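Local coordinates for p-nitrophenyl phosphatase (Pho2) (Archaeoglobus fulgidus, PDB 3QGM), which probably hydrolyses phosphate esters as a metal-dependent phosphatase of the haloacid dehalogenase superfamily, and binds calcium, at residues C141-P152 with T177-P188. Numbering follows the deposited sequence.
Sequences CLRGIRYIATNP and TGREPDVVVGKP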
loop_
_atom_site.group_PDB
_atom_site.type_symbol
_atom_site.label_atom_id
_atom_site.label_comp_id
_atom_site.label_asym_id
_atom_site.label_seq_id
_atom_site.Cartn_x
_atom_site.Cartn_y
_atom_site.Cartn_z
ATOM N N CYS A 141 -9.992 -9.154 3.107
ATOM C CA CYS A 141 -9.732 -8.351 4.268
ATOM C C CYS A 141 -11.055 -7.662 4.747
ATOM O O CYS A 141 -11.381 -7.684 5.923
ATOM C CB CYS A 141 -8.642 -7.366 3.872
ATOM S SG CYS A 141 -7.921 -6.518 5.188
ATOM N N LEU A 142 -11.835 -7.148 3.798
ATOM C CA LEU A 142 -13.144 -6.542 4.049
ATOM C C LEU A 142 -14.202 -7.563 4.543
ATOM O O LEU A 142 -15.094 -7.178 5.263
ATOM C CB LEU A 142 -13.706 -5.858 2.794
ATOM C CG LEU A 142 -13.105 -4.518 2.326
ATOM C CD1 LEU A 142 -13.613 -4.260 0.936
ATOM C CD2 LEU A 142 -13.477 -3.368 3.266
ATOM N N ARG A 143 -14.091 -8.836 4.157
ATOM C CA ARG A 143 -14.957 -9.868 4.753
ATOM C C ARG A 143 -14.676 -10.067 6.233
ATOM O O ARG A 143 -15.487 -10.599 6.947
ATOM C CB ARG A 143 -14.802 -11.217 4.064
ATOM C CG ARG A 143 -15.511 -11.355 2.757
ATOM C CD ARG A 143 -15.150 -12.724 2.192
ATOM N NE ARG A 143 -15.591 -13.738 3.123
ATOM C CZ ARG A 143 -14.997 -14.900 3.337
ATOM N NH1 ARG A 143 -13.879 -15.271 2.686
ATOM N NH2 ARG A 143 -15.544 -15.691 4.223
ATOM N N GLY A 144 -13.500 -9.679 6.683
ATOM C CA GLY A 144 -13.196 -9.684 8.111
ATOM C C GLY A 144 -12.629 -10.988 8.620
ATOM O O GLY A 144 -12.497 -11.181 9.827
ATOM N N ILE A 145 -12.218 -11.850 7.693
ATOM C CA ILE A 145 -11.547 -13.091 8.061
ATOM C C ILE A 145 -10.200 -12.842 8.727
ATOM O O ILE A 145 -9.604 -11.784 8.627
ATOM C CB ILE A 145 -11.457 -14.082 6.859
ATOM C CG1 ILE A 145 -10.488 -13.608 5.764
ATOM C CG2 ILE A 145 -12.877 -14.271 6.233
ATOM C CD1 ILE A 145 -10.322 -14.612 4.584
ATOM N N ARG A 146 -9.768 -13.831 9.480
ATOM C CA ARG A 146 -8.552 -13.762 10.251
ATOM C C ARG A 146 -7.393 -13.551 9.278
ATOM O O ARG A 146 -7.328 -14.182 8.244
ATOM C CB ARG A 146 -8.392 -15.081 11.029
ATOM C CG ARG A 146 -7.131 -15.202 11.864
ATOM C CD ARG A 146 -7.510 -15.924 13.194
ATOM N NE ARG A 146 -6.378 -16.163 14.073
ATOM C CZ ARG A 146 -5.937 -15.295 14.989
ATOM N NH1 ARG A 146 -6.527 -14.115 15.162
ATOM N NH2 ARG A 146 -4.889 -15.623 15.745
ATOM N N TYR A 147 -6.463 -12.699 9.658
ATOM C CA TYR A 147 -5.523 -12.122 8.738
ATOM C C TYR A 147 -4.125 -12.286 9.327
ATOM O O TYR A 147 -3.778 -11.688 10.338
ATOM C CB TYR A 147 -5.964 -10.662 8.491
ATOM C CG TYR A 147 -5.005 -9.725 7.791
ATOM C CD1 TYR A 147 -3.898 -10.183 7.079
ATOM C CD2 TYR A 147 -5.254 -8.364 7.817
ATOM C CE1 TYR A 147 -3.030 -9.288 6.446
ATOM C CE2 TYR A 147 -4.395 -7.455 7.198
ATOM C CZ TYR A 147 -3.294 -7.917 6.504
ATOM O OH TYR A 147 -2.454 -6.992 5.933
ATOM N N ILE A 148 -3.335 -13.137 8.681
ATOM C CA ILE A 148 -1.983 -13.393 9.086
ATOM C C ILE A 148 -0.985 -12.895 8.039
ATOM O O ILE A 148 -1.166 -13.096 6.830
ATOM C CB ILE A 148 -1.732 -14.907 9.252
ATOM C CG1 ILE A 148 -2.934 -15.559 9.940
ATOM C CG2 ILE A 148 -0.452 -15.097 10.081
ATOM C CD1 ILE A 148 -3.034 -15.222 11.398
ATOM N N ALA A 149 0.090 -12.309 8.498
ATOM C CA ALA A 149 1.182 -11.938 7.595
ATOM C C ALA A 149 2.450 -12.712 7.983
ATOM O O ALA A 149 2.742 -12.925 9.152
ATOM C CB ALA A 149 1.428 -10.435 7.612
ATOM N N THR A 150 3.186 -13.135 6.970
ATOM C CA THR A 150 4.404 -13.885 7.144
ATOM C C THR A 150 5.477 -13.073 7.849
ATOM O O THR A 150 6.190 -13.566 8.742
ATOM C CB THR A 150 4.919 -14.360 5.752
ATOM O OG1 THR A 150 5.010 -13.234 4.854
ATOM C CG2 THR A 150 3.968 -15.403 5.126
ATOM N N ASN A 151 5.587 -11.815 7.459
ATOM C CA ASN A 151 6.642 -10.956 7.969
ATOM C C ASN A 151 6.268 -9.477 7.722
ATOM O O ASN A 151 5.454 -9.209 6.826
ATOM C CB ASN A 151 7.982 -11.284 7.277
ATOM C CG ASN A 151 7.984 -10.964 5.815
ATOM O OD1 ASN A 151 7.211 -11.543 5.045
ATOM N ND2 ASN A 151 8.919 -10.107 5.390
ATOM N N PRO A 152 6.834 -8.536 8.509
ATOM C CA PRO A 152 6.463 -7.118 8.320
ATOM C C PRO A 152 7.347 -6.286 7.418
ATOM O O PRO A 152 7.014 -5.119 7.187
ATOM C CB PRO A 152 6.548 -6.530 9.719
ATOM C CG PRO A 152 7.607 -7.440 10.453
ATOM C CD PRO A 152 7.584 -8.780 9.750
ATOM N N THR A 177 -8.537 -0.310 4.152
ATOM C CA THR A 177 -9.562 -0.981 4.995
ATOM C C THR A 177 -9.479 -0.617 6.461
ATOM O O THR A 177 -10.416 -0.892 7.191
ATOM C CB THR A 177 -9.437 -2.496 5.000
ATOM O OG1 THR A 177 -8.205 -2.859 5.643
ATOM C CG2 THR A 177 -9.520 -3.122 3.598
ATOM N N GLY A 178 -8.345 -0.064 6.901
ATOM C CA GLY A 178 -8.109 0.167 8.325
ATOM C C GLY A 178 -7.609 -1.052 9.083
ATOM O O GLY A 178 -7.228 -0.930 10.217
ATOM N N ARG A 179 -7.529 -2.229 8.465
ATOM C CA ARG A 179 -7.035 -3.430 9.177
ATOM C C ARG A 179 -5.534 -3.613 9.040
ATOM O O ARG A 179 -5.001 -3.626 7.914
ATOM C CB ARG A 179 -7.670 -4.711 8.615
ATOM C CG ARG A 179 -9.130 -4.799 8.823
ATOM C CD ARG A 179 -9.595 -6.194 8.520
ATOM N NE ARG A 179 -9.110 -7.198 9.459
ATOM C CZ ARG A 179 -9.267 -8.520 9.269
ATOM N NH1 ARG A 179 -9.857 -9.000 8.180
ATOM N NH2 ARG A 179 -8.820 -9.372 10.156
ATOM N N GLU A 180 -4.867 -3.817 10.166
ATOM C CA GLU A 180 -3.542 -4.405 10.165
ATOM C C GLU A 180 -3.687 -5.898 10.300
ATOM O O GLU A 180 -4.774 -6.384 10.626
ATOM C CB GLU A 180 -2.743 -3.880 11.347
ATOM C CG GLU A 180 -2.589 -2.369 11.289
ATOM C CD GLU A 180 -1.767 -1.875 12.404
ATOM O OE1 GLU A 180 -0.527 -2.017 12.313
ATOM O OE2 GLU A 180 -2.365 -1.412 13.374
ATOM N N PRO A 181 -2.605 -6.642 10.092
ATOM C CA PRO A 181 -2.755 -8.079 10.338
ATOM C C PRO A 181 -3.153 -8.397 11.783
ATOM O O PRO A 181 -2.716 -7.691 12.725
ATOM C CB PRO A 181 -1.349 -8.635 10.020
ATOM C CG PRO A 181 -0.786 -7.650 9.050
ATOM C CD PRO A 181 -1.270 -6.311 9.582
ATOM N N ASP A 182 -3.965 -9.447 11.964
ATOM C CA ASP A 182 -4.260 -9.973 13.328
ATOM C C ASP A 182 -2.979 -10.502 13.987
ATOM O O ASP A 182 -2.761 -10.348 15.196
ATOM C CB ASP A 182 -5.339 -11.081 13.256
ATOM C CG ASP A 182 -6.686 -10.552 12.705
ATOM O OD1 ASP A 182 -7.095 -9.471 13.166
ATOM O OD2 ASP A 182 -7.328 -11.180 11.842
ATOM N N VAL A 183 -2.111 -11.104 13.164
ATOM C CA VAL A 183 -0.885 -11.722 13.626
ATOM C C VAL A 183 0.169 -11.490 12.560
ATOM O O VAL A 183 -0.070 -11.758 11.400
ATOM C CB VAL A 183 -1.064 -13.247 13.808
ATOM C CG1 VAL A 183 0.253 -13.911 14.266
ATOM C CG2 VAL A 183 -2.184 -13.533 14.819
ATOM N N VAL A 184 1.309 -10.939 12.957
ATOM C CA VAL A 184 2.505 -10.949 12.139
ATOM C C VAL A 184 3.427 -12.044 12.722
ATOM O O VAL A 184 3.695 -12.050 13.930
ATOM C CB VAL A 184 3.171 -9.601 12.204
ATOM C CG1 VAL A 184 4.464 -9.596 11.361
ATOM C CG2 VAL A 184 2.162 -8.443 11.725
ATOM N N VAL A 185 3.885 -12.971 11.879
ATOM C CA VAL A 185 4.693 -14.118 12.326
ATOM C C VAL A 185 6.169 -13.748 12.473
ATOM O O VAL A 185 6.773 -14.012 13.536
ATOM C CB VAL A 185 4.475 -15.309 11.397
ATOM C CG1 VAL A 185 5.308 -16.552 11.827
ATOM C CG2 VAL A 185 2.982 -15.618 11.373
ATOM N N GLY A 186 6.734 -13.096 11.451
ATOM C CA GLY A 186 8.188 -12.928 11.331
ATOM C C GLY A 186 8.770 -11.937 12.325
ATOM O O GLY A 186 8.030 -11.205 12.985
ATOM N N LYS A 187 10.094 -11.876 12.392
ATOM C CA LYS A 187 10.782 -10.878 13.197
ATOM C C LYS A 187 10.389 -9.446 12.831
ATOM O O LYS A 187 10.355 -9.110 11.644
ATOM C CB LYS A 187 12.301 -11.029 13.062
ATOM C CG LYS A 187 12.860 -12.424 13.580
ATOM C CD LYS A 187 14.350 -12.546 13.276
ATOM C CE LYS A 187 14.644 -12.729 11.802
ATOM N NZ LYS A 187 16.110 -12.780 11.568
ATOM N N PRO A 188 10.177 -8.577 13.850
ATOM C CA PRO A 188 10.459 -8.844 15.290
ATOM C C PRO A 188 9.326 -9.456 16.121
ATOM O O PRO A 188 9.432 -9.545 17.365
ATOM C CB PRO A 188 10.829 -7.458 15.824
ATOM C CG PRO A 188 9.973 -6.527 15.006
ATOM C CD PRO A 188 9.971 -7.142 13.600
HETATM O O HOH W 1 -2.847 -4.558 6.707
#
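R179 lies along C141 and ends at the carbonyls of C141 and I145, where helix 131-143 gives way to strand 146-149. Its CB, CG and CD run past C141 SG, CD at 3.7 Å, and a small, soft sulfur suits that aliphatic stem; CD also lies near C141 O. A bend at chi3 (67°) then turns the guanidinium toward the two carbonyls. In its plane, R179 NH1 donates to C141 O on a lone pair (3.0 Å) and to I145 O (2.8 Å). I145 O is gripped by both nitrogens, NH1 in its carbonyl plane and NH2 above it. R179 NH2 further forms a salt bridge with D182 OD2 at 2.9 Å, and Y147 CB lies over one guanidinium face. C141 O also accepts from G144 N, in a Schellman motif whose positive phi suits glycine. With an alanine at R179, I145 O would probably lose both donors, C141 O one of two, and D182 its salt-bridge mate. That carboxylate has a second task, since D182 OD2 accepts from Y147 N (2.8 Å). P181 CA sits over the Y147 ring in a CH-pi contact, and proline suits the place because its CG packs on Y147 CZ (3.6 Å) and A149 CB. A water links Y147 OH to R179 O. Strand 146-149 lies between strands 120-123 and 183-184, the latter outermost within this chain; I170 of helix 167-177 packs on Y147, A149 and P181, whereas helix 76-87 meets I148 and V185.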